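Local coordinates for CREG-like beta-barrel domain-containing protein (Agrobacterium tumefaciens, PDB 3DNH), which is of unknown function but has a CREG-like, FMN-binding-type split beta-barrel domain, so it may bind a flavin or a related cofactor, at residues R33-T38 with T103-T108; A87-T92 with Y147-E152; S201-L206 with I224-A229. One frame throughout, in Å; residues are numbered along the deposited sequence. Where two conformers were deposited one is given.

Contact 1: R33-T38 with T103-T108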
loop_
_atom_site.group_PDB
_atom_site.type_symbol
_atom_site.label_atom_id
_atom_site.label_comp_id
_atom_site.label_asym_id
_atom_site.label_seq_id
_atom_site.Cartn_x
_atom_site.Cartn_y
_atom_site.Cartn_z
ATOM N N ARG A 33 11.737 10.708 7.535
ATOM C CA ARG A 33 12.817 10.655 6.554
ATOM C C ARG A 33 13.264 9.217 6.344
ATOM O O ARG A 33 13.665 8.842 5.247
ATOM C CB ARG A 33 13.978 11.584 6.952
ATOM C CG ARG A 33 13.671 13.041 6.594
ATOM C CD ARG A 33 14.828 13.988 6.929
ATOM N NE ARG A 33 15.862 13.900 5.896
ATOM C CZ ARG A 33 17.110 14.267 6.101
ATOM N NH1 ARG A 33 17.429 14.771 7.281
ATOM N NH2 ARG A 33 18.019 14.157 5.126
ATOM N N ASP A 34 13.145 8.407 7.383
ATOM C CA ASP A 34 13.469 6.987 7.281
ATOM C C ASP A 34 12.458 6.255 6.436
ATOM O O ASP A 34 12.836 5.474 5.572
ATOM C CB ASP A 34 13.554 6.328 8.656
ATOM C CG ASP A 34 14.517 5.160 8.672
ATOM O OD1 ASP A 34 15.673 5.327 8.197
ATOM O OD2 ASP A 34 14.130 4.081 9.179
ATOM N N VAL A 35 11.175 6.529 6.651
ATOM C CA VAL A 35 10.114 5.944 5.795
ATOM C C VAL A 35 10.282 6.406 4.364
ATOM O O VAL A 35 10.057 5.640 3.396
ATOM C CB VAL A 35 8.689 6.351 6.280
ATOM C CG1 VAL A 35 7.614 5.809 5.335
ATOM C CG2 VAL A 35 8.444 5.829 7.695
ATOM N N LEU A 36 10.615 7.687 4.216
ATOM C CA LEU A 36 10.831 8.247 2.910
ATOM C C LEU A 36 11.883 7.459 2.123
ATOM O O LEU A 36 11.667 7.128 0.931
ATOM C CB LEU A 36 11.242 9.705 2.991
ATOM C CG LEU A 36 11.634 10.416 1.694
ATOM C CD1 LEU A 36 10.469 10.657 0.765
ATOM C CD2 LEU A 36 12.301 11.751 2.126
ATOM N N HIS A 37 12.981 7.142 2.786
ATOM C CA HIS A 37 14.112 6.560 2.088
ATOM C C HIS A 37 14.068 5.044 1.942
ATOM O O HIS A 37 14.839 4.467 1.152
ATOM C CB HIS A 37 15.422 7.009 2.731
ATOM C CG HIS A 37 15.826 8.421 2.356
ATOM N ND1 HIS A 37 16.714 8.693 1.335
ATOM C CD2 HIS A 37 15.458 9.627 2.861
ATOM C CE1 HIS A 37 16.858 10.008 1.206
ATOM N NE2 HIS A 37 16.112 10.596 2.127
ATOM N N THR A 38 13.227 4.402 2.737
ATOM C CA THR A 38 13.276 2.956 2.838
ATOM C C THR A 38 11.960 2.301 2.431
ATOM O O THR A 38 11.771 1.095 2.656
ATOM C CB THR A 38 13.719 2.461 4.259
ATOM O OG1 THR A 38 12.788 2.930 5.260
ATOM C CG2 THR A 38 15.143 2.938 4.610
ATOM N N THR A 103 -0.125 -1.061 11.960
ATOM C CA THR A 103 1.045 -1.186 12.852
ATOM C C THR A 103 2.232 -0.346 12.372
ATOM O O THR A 103 3.180 -0.117 13.113
ATOM C CB THR A 103 1.555 -2.676 12.967
ATOM O OG1 THR A 103 2.034 -3.119 11.679
ATOM C CG2 THR A 103 0.473 -3.608 13.460
ATOM N N LEU A 104 2.196 0.097 11.134
ATOM C CA LEU A 104 3.350 0.715 10.523
ATOM C C LEU A 104 3.352 2.219 10.628
ATOM O O LEU A 104 2.310 2.804 10.652
ATOM C CB LEU A 104 3.383 0.361 9.038
ATOM C CG LEU A 104 3.228 -1.074 8.578
ATOM C CD1 LEU A 104 3.235 -1.210 7.115
ATOM C CD2 LEU A 104 4.270 -1.913 9.177
ATOM N N PRO A 105 4.524 2.843 10.627
ATOM C CA PRO A 105 4.539 4.288 10.379
ATOM C C PRO A 105 4.112 4.521 8.938
ATOM O O PRO A 105 4.443 3.726 8.058
ATOM C CB PRO A 105 6.006 4.673 10.566
ATOM C CG PRO A 105 6.760 3.426 10.282
ATOM C CD PRO A 105 5.880 2.319 10.837
ATOM N N ARG A 106 3.336 5.560 8.703
ATOM C CA ARG A 106 2.795 5.800 7.399
ATOM C C ARG A 106 3.015 7.267 7.080
ATOM O O ARG A 106 2.552 8.145 7.817
ATOM C CB ARG A 106 1.303 5.474 7.343
ATOM C CG ARG A 106 0.997 4.010 7.162
ATOM C CD ARG A 106 0.439 3.390 8.376
ATOM N NE ARG A 106 -0.821 3.989 8.769
ATOM C CZ ARG A 106 -1.258 4.055 10.016
ATOM N NH1 ARG A 106 -2.425 4.617 10.250
ATOM N NH2 ARG A 106 -0.535 3.555 11.027
ATOM N N LEU A 107 3.766 7.502 6.012
ATOM C CA LEU A 107 4.086 8.847 5.601
ATOM C C LEU A 107 3.218 9.252 4.426
ATOM O O LEU A 107 3.269 8.615 3.365
ATOM C CB LEU A 107 5.592 8.961 5.307
ATOM C CG LEU A 107 6.069 10.215 4.600
ATOM C CD1 LEU A 107 6.070 11.377 5.619
ATOM C CD2 LEU A 107 7.440 9.994 4.029
ATOM N N THR A 108 2.382 10.274 4.632
ATOM C CA THR A 108 1.572 10.805 3.539
ATOM C C THR A 108 2.172 12.113 3.019
ATOM O O THR A 108 2.423 13.031 3.791
ATOM C CB THR A 108 0.079 10.981 3.947
ATOM O OG1 THR A 108 -0.447 9.706 4.308
ATOM C CG2 THR A 108 -0.733 11.514 2.778
#
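V35 meets P105 and L107 with its two methyls split by its first torsion. CG1 stands anti to the backbone N (chi1 177°), while CG2 stands anti to the carbonyl carbon. L107 also has its CG anti to its own N (chi1 168°), and its CD2 branch ends beside L36. Helix 28-38 lies here against the split barrel of the pyridoxamine 5'-phosphate oxidase-like fold, at the start of strand 106-115. The backbones come nearest at V35 and L107, whose CA atoms are 6.7 Å apart.

V35 does most of the touching. Its CG1 presses on CB of L107 at 3.7 Å, and the two side chains run past each other in opposite directions. Its CG2 meets the proline ring at an oblique angle, 3.9 Å from P105 CG and equally close to P105 CB. The valine therefore spans P105 of the loop and L107 of the strand. L107 CD2 reaches further along the helix and lies 4.0 Å from L36 CB. The contact across the two segments is wholly apolar. L93 of strand 88-93 also touches V35, and V154 and I156 of strand 144-157 pack on L107.

Polar groups find partners away from this interface. T38 OG1 gives a 2.6 Å hydrogen bond to D34 O, from above the carbonyl plane. H37 ND1 is hydrogen-bonded to D225 OD2 of the three-stranded sheet. R106 leaves the backbone away from the helix, and its guanidinium turns back to the loop before the strand. Its NH2 donates to L104 O at 3.0 Å, in the guanidinium plane, with an N-H...O angle of 163°.

Contact 2: A87-T92 with Y147-E152; sequences ARISVT and YRLRTE
I89 and L149 face each other across 8.3 Å between CA atoms, too far for backbone pairing, on extended strands that are not neighbours in the sheet and meet through side chains alone. L149 supplies both of its methyls to the contact. CD1 takes the isoleucine, 3.8 Å from I89 CD1 and 3.9 Å from I89 CG1, with the two chains lying obliquely to one another. CD2 takes the valine, meeting V91 CG2 tip to tip at 3.8 Å. The leucine CG lies anti to its backbone N (chi1 175°), and its fork spans the two residues. I89 and V91, two apart on strand 88-93, point to the same side. Both strands belong to the closed antiparallel barrel of the FMN-binding split-barrel type, with strand 106-115 between them. I89, V91 and L149 are buried and meet inside the barrel. L109 of strand 106-115 also touches L149, and L44 of strand 41-47 touches both I89 and V91. F71 and M83 also touch I89. The CB of S90 points away from 147-152, and its OG is hydrogen-bonded to T56 OG1 of the second subunit. R88 makes a cation-pi contact with Y53 of that subunit.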
loop_
_atom_site.group_PDB
_atom_site.type_symbol
_atom_site.label_atom_id
_atom_site.label_comp_id
_atom_site.label_asym_id
_atom_site.label_seq_id
_atom_site.Cartn_x
_atom_site.Cartn_y
_atom_site.Cartn_z
ATOM N N ALA A 87 -2.823 17.713 -11.893
ATOM C CA ALA A 87 -1.570 17.180 -11.330
ATOM C C ALA A 87 -1.584 16.978 -9.807
ATOM O O ALA A 87 -0.613 16.482 -9.265
ATOM C CB ALA A 87 -0.353 18.059 -11.756
ATOM N N ARG A 88 -2.658 17.367 -9.118
ATOM C CA ARG A 88 -2.751 17.196 -7.664
ATOM C C ARG A 88 -2.839 15.708 -7.305
ATOM O O ARG A 88 -3.734 14.980 -7.785
ATOM C CB ARG A 88 -3.945 17.955 -7.086
ATOM C CG ARG A 88 -3.815 19.453 -7.251
ATOM C CD ARG A 88 -5.013 20.145 -6.673
ATOM N NE ARG A 88 -6.201 19.895 -7.463
ATOM C CZ ARG A 88 -7.422 20.313 -7.137
ATOM N NH1 ARG A 88 -8.429 20.044 -7.941
ATOM N NH2 ARG A 88 -7.638 20.994 -6.014
ATOM N N ILE A 89 -1.875 15.255 -6.507
ATOM C CA ILE A 89 -1.762 13.835 -6.104
ATOM C C ILE A 89 -1.460 13.707 -4.620
ATOM O O ILE A 89 -1.066 14.688 -3.967
ATOM C CB ILE A 89 -0.654 13.056 -6.907
ATOM C CG1 ILE A 89 0.774 13.584 -6.663
ATOM C CG2 ILE A 89 -0.974 13.086 -8.427
ATOM C CD1 ILE A 89 1.899 12.545 -7.102
ATOM N N SER A 90 -1.643 12.490 -4.087
ATOM C CA SER A 90 -1.186 12.150 -2.749
ATOM C C SER A 90 -0.506 10.780 -2.800
ATOM O O SER A 90 -0.950 9.903 -3.537
ATOM C CB SER A 90 -2.357 12.125 -1.756
ATOM O OG SER A 90 -1.911 11.828 -0.433
ATOM N N VAL A 91 0.555 10.585 -2.009
ATOM C CA VAL A 91 1.177 9.248 -1.887
ATOM C C VAL A 91 1.301 8.876 -0.426
ATOM O O VAL A 91 1.453 9.762 0.417
ATOM C CB VAL A 91 2.592 9.152 -2.556
ATOM C CG1 VAL A 91 2.520 9.471 -4.012
ATOM C CG2 VAL A 91 3.589 10.112 -1.876
ATOM N N THR A 92 1.166 7.590 -0.127
ATOM C CA THR A 92 1.464 7.112 1.211
ATOM C C THR A 92 2.543 6.075 1.082
ATOM O O THR A 92 2.404 5.103 0.356
ATOM C CB THR A 92 0.247 6.589 1.973
ATOM O OG1 THR A 92 -0.697 7.664 2.095
ATOM C CG2 THR A 92 0.635 6.068 3.424
ATOM N N TYR A 147 7.566 10.774 -13.471
ATOM C CA TYR A 147 7.071 11.942 -12.698
ATOM C C TYR A 147 7.853 12.111 -11.417
ATOM O O TYR A 147 8.226 11.138 -10.840
ATOM C CB TYR A 147 5.651 11.689 -12.246
ATOM C CG TYR A 147 4.676 11.297 -13.314
ATOM C CD1 TYR A 147 3.800 12.237 -13.866
ATOM C CD2 TYR A 147 4.562 9.962 -13.704
ATOM C CE1 TYR A 147 2.852 11.858 -14.829
ATOM C CE2 TYR A 147 3.675 9.590 -14.642
ATOM C CZ TYR A 147 2.812 10.532 -15.204
ATOM O OH TYR A 147 1.923 10.099 -16.123
ATOM N N ARG A 148 8.055 13.338 -10.934
ATOM C CA ARG A 148 8.488 13.461 -9.539
ATOM C C ARG A 148 7.443 14.204 -8.715
ATOM O O ARG A 148 6.657 15.027 -9.238
ATOM C CB ARG A 148 9.932 14.035 -9.392
ATOM C CG ARG A 148 10.107 15.372 -10.010
ATOM C CD ARG A 148 11.450 16.044 -9.648
ATOM N NE ARG A 148 12.601 15.413 -10.266
ATOM C CZ ARG A 148 13.118 15.753 -11.453
ATOM N NH1 ARG A 148 12.586 16.716 -12.204
ATOM N NH2 ARG A 148 14.168 15.100 -11.911
ATOM N N LEU A 149 7.399 13.854 -7.439
ATOM C CA LEU A 149 6.474 14.470 -6.522
ATOM C C LEU A 149 7.031 15.827 -6.135
ATOM O O LEU A 149 8.176 15.923 -5.674
ATOM C CB LEU A 149 6.256 13.582 -5.280
ATOM C CG LEU A 149 5.377 14.216 -4.195
ATOM C CD1 LEU A 149 3.975 14.540 -4.682
ATOM C CD2 LEU A 149 5.342 13.298 -2.978
ATOM N N ARG A 150 6.228 16.867 -6.349
ATOM C CA ARG A 150 6.491 18.153 -5.743
ATOM C C ARG A 150 5.705 18.195 -4.440
ATOM O O ARG A 150 4.500 18.385 -4.462
ATOM C CB ARG A 150 6.008 19.278 -6.654
ATOM C CG ARG A 150 6.611 20.611 -6.296
ATOM C CD ARG A 150 5.959 21.802 -6.980
ATOM N NE ARG A 150 5.409 21.535 -8.312
ATOM C CZ ARG A 150 4.528 22.324 -8.924
ATOM N NH1 ARG A 150 4.103 23.422 -8.332
ATOM N NH2 ARG A 150 4.063 22.029 -10.132
ATOM N N THR A 151 6.377 18.005 -3.310
ATOM C CA THR A 151 5.678 17.840 -2.023
ATOM C C THR A 151 5.228 19.207 -1.522
ATOM O O THR A 151 6.046 20.150 -1.460
ATOM C CB THR A 151 6.586 17.163 -0.973
ATOM O OG1 THR A 151 6.852 15.806 -1.384
ATOM C CG2 THR A 151 5.907 17.125 0.397
ATOM N N GLU A 152 3.941 19.317 -1.158
ATOM C CA GLU A 152 3.408 20.552 -0.630
ATOM C C GLU A 152 2.913 20.407 0.806
ATOM O O GLU A 152 2.729 21.397 1.504
ATOM C CB GLU A 152 2.278 21.092 -1.529
ATOM C CG GLU A 152 2.720 21.358 -2.937
ATOM C CD GLU A 152 1.619 21.890 -3.794
ATOM O OE1 GLU A 152 0.785 21.106 -4.274
ATOM O OE2 GLU A 152 1.598 23.106 -4.011
#

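Contact 3: S201-L206 with I224-A229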
loop_
_atom_site.group_PDB
_atom_site.type_symbol
_atom_site.label_atom_id
_atom_site.label_comp_id
_atom_site.label_asym_id
_atom_site.label_seq_id
_atom_site.Cartn_x
_atom_site.Cartn_y
_atom_site.Cartn_z
ATOM N N SER A 201 26.516 -4.642 2.012
ATOM C CA SER A 201 25.784 -5.462 2.985
ATOM C C SER A 201 26.219 -5.151 4.433
ATOM O O SER A 201 25.358 -5.025 5.323
ATOM C CB SER A 201 25.948 -6.933 2.643
ATOM O OG SER A 201 25.154 -7.732 3.499
ATOM N N ARG A 202 27.519 -4.936 4.665
ATOM C CA ARG A 202 27.991 -4.438 5.976
ATOM C C ARG A 202 27.332 -3.114 6.384
ATOM O O ARG A 202 26.978 -2.921 7.561
ATOM C CB ARG A 202 29.517 -4.315 6.038
ATOM C CG ARG A 202 30.201 -5.662 6.224
ATOM C CD ARG A 202 31.712 -5.658 5.914
ATOM N NE ARG A 202 32.434 -4.579 6.596
ATOM C CZ ARG A 202 33.693 -4.657 7.051
ATOM N NH1 ARG A 202 34.242 -3.594 7.644
ATOM N NH2 ARG A 202 34.401 -5.788 6.939
ATOM N N LEU A 203 27.202 -2.206 5.434
ATOM C CA LEU A 203 26.552 -0.894 5.670
ATOM C C LEU A 203 25.065 -1.059 5.924
ATOM O O LEU A 203 24.515 -0.383 6.802
ATOM C CB LEU A 203 26.758 0.073 4.485
ATOM C CG LEU A 203 28.203 0.387 4.092
ATOM C CD1 LEU A 203 28.230 1.191 2.797
ATOM C CD2 LEU A 203 28.911 1.171 5.230
ATOM N N ALA A 204 24.423 -1.966 5.176
ATOM C CA ALA A 204 23.003 -2.213 5.372
ATOM C C ALA A 204 22.732 -2.808 6.765
ATOM O O ALA A 204 21.762 -2.426 7.433
ATOM C CB ALA A 204 22.465 -3.083 4.292
ATOM N N VAL A 205 23.602 -3.714 7.210
ATOM C CA VAL A 205 23.469 -4.279 8.561
ATOM C C VAL A 205 23.646 -3.196 9.637
ATOM O O VAL A 205 22.849 -3.143 10.550
ATOM C CB VAL A 205 24.320 -5.577 8.791
ATOM C CG1 VAL A 205 24.068 -6.611 7.682
ATOM C CG2 VAL A 205 25.780 -5.267 8.884
ATOM N N LEU A 206 24.650 -2.315 9.493
ATOM C CA LEU A 206 24.790 -1.094 10.339
ATOM C C LEU A 206 23.525 -0.239 10.372
ATOM O O LEU A 206 23.198 0.376 11.386
ATOM C CB LEU A 206 25.925 -0.187 9.839
ATOM C CG LEU A 206 27.379 -0.165 10.328
ATOM C CD1 LEU A 206 28.294 -0.811 9.372
ATOM C CD2 LEU A 206 27.790 1.312 10.478
ATOM N N ILE A 224 23.409 7.276 3.404
ATOM C CA ILE A 224 23.609 6.401 2.271
ATOM C C ILE A 224 22.372 5.528 2.128
ATOM O O ILE A 224 21.938 4.882 3.111
ATOM C CB ILE A 224 24.866 5.444 2.481
ATOM C CG1 ILE A 224 26.168 6.238 2.739
ATOM C CG2 ILE A 224 24.986 4.448 1.238
ATOM C CD1 ILE A 224 27.374 5.377 3.321
ATOM N N ASP A 225 21.834 5.457 0.911
ATOM C CA ASP A 225 20.682 4.632 0.690
ATOM C C ASP A 225 21.215 3.378 0.103
ATOM O O ASP A 225 22.115 3.441 -0.744
ATOM C CB ASP A 225 19.712 5.290 -0.285
ATOM C CG ASP A 225 18.822 6.366 0.393
ATOM O OD1 ASP A 225 18.825 6.534 1.624
ATOM O OD2 ASP A 225 18.096 7.022 -0.336
ATOM N N LEU A 226 20.646 2.239 0.522
ATOM C CA LEU A 226 20.997 0.909 -0.041
ATOM C C LEU A 226 19.776 0.119 -0.456
ATOM O O LEU A 226 18.691 0.321 0.096
ATOM C CB LEU A 226 21.853 0.086 0.943
ATOM C CG LEU A 226 23.043 0.868 1.506
ATOM C CD1 LEU A 226 22.781 1.231 2.927
ATOM C CD2 LEU A 226 24.273 0.012 1.337
ATOM N N ALA A 227 19.950 -0.763 -1.449
ATOM C CA ALA A 227 18.911 -1.682 -1.854
ATOM C C ALA A 227 19.421 -3.118 -2.033
ATOM O O ALA A 227 20.591 -3.363 -2.408
ATOM C CB ALA A 227 18.168 -1.178 -3.146
ATOM N N SER A 228 18.532 -4.057 -1.709
ATOM C CA SER A 228 18.676 -5.466 -2.073
ATOM C C SER A 228 17.419 -5.791 -2.843
ATOM O O SER A 228 16.619 -4.895 -3.111
ATOM C CB SER A 228 18.777 -6.340 -0.841
ATOM O OG SER A 228 17.535 -6.387 -0.162
ATOM N N ALA A 229 17.240 -7.059 -3.212
ATOM C CA ALA A 229 16.045 -7.484 -3.923
ATOM C C ALA A 229 14.733 -7.332 -3.120
ATOM O O ALA A 229 13.741 -6.850 -3.661
ATOM C CB ALA A 229 16.200 -8.907 -4.406
#
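Helix 199-206 packs here on the middle strand, 223-227, of the C-terminal three-stranded antiparallel sheet. L203 and A204 of the helix meet I224 and L226 of the strand. The short helix and strand axes approach to 9.0 Å and run at 110° to each other, so the helix crosses the strand steeply. A204 and L226 have the nearest CA atoms, 6.6 Å apart.

L226 reaches up to the helix with both methyls. Its CD2 lies 4.0 Å from L203 CB. Its CD1 comes to the helix backbone at A204, where the side chain is a single methyl, and lies 4.2 Å from A204 CA. With CG anti to the carbonyl carbon (chi1 -58°), L203 sends its CD1 toward I224, where the two CD1 methyls are 4.3 Å apart. The contact is apolar throughout.

Neighbours complete the interface. I216 of strand 215-220 touches L203, I224 and L226. L251 of helix 244-254 touches L203 and I224, and W214 packs on A204 and L226. D225, between the two inward residues, serves the other face of the sheet, where it forms a salt bridge with R234. Helices 199-206 and 244-254 pack on one face of the sheet, as in a two-layer alpha/beta sandwich.

In the fold
Contacts 1 and 2 lie in the barrel domain, with centres 15 Å apart. Their segments alternate along the chain: 33-38, 87-92, 103-108, 147-152. Strand 106-115 lies between 88-93 and 144-157 in the six-stranded barrel sheet, and T108 OG1 meets T92 OG1 at 3.0 Å, a probable hydrogen bond. Both contacts also touch the second subunit. Contact 3 follows later in the chain, in the three-stranded sheet, about 17 Å from contact 1 and 27 Å from contact 2, centre to centre. It lies across the chain's centre from contact 2. H37 and D225 link contacts 1 and 3, so helix 28-38 joins the barrel to the C-terminal sheet.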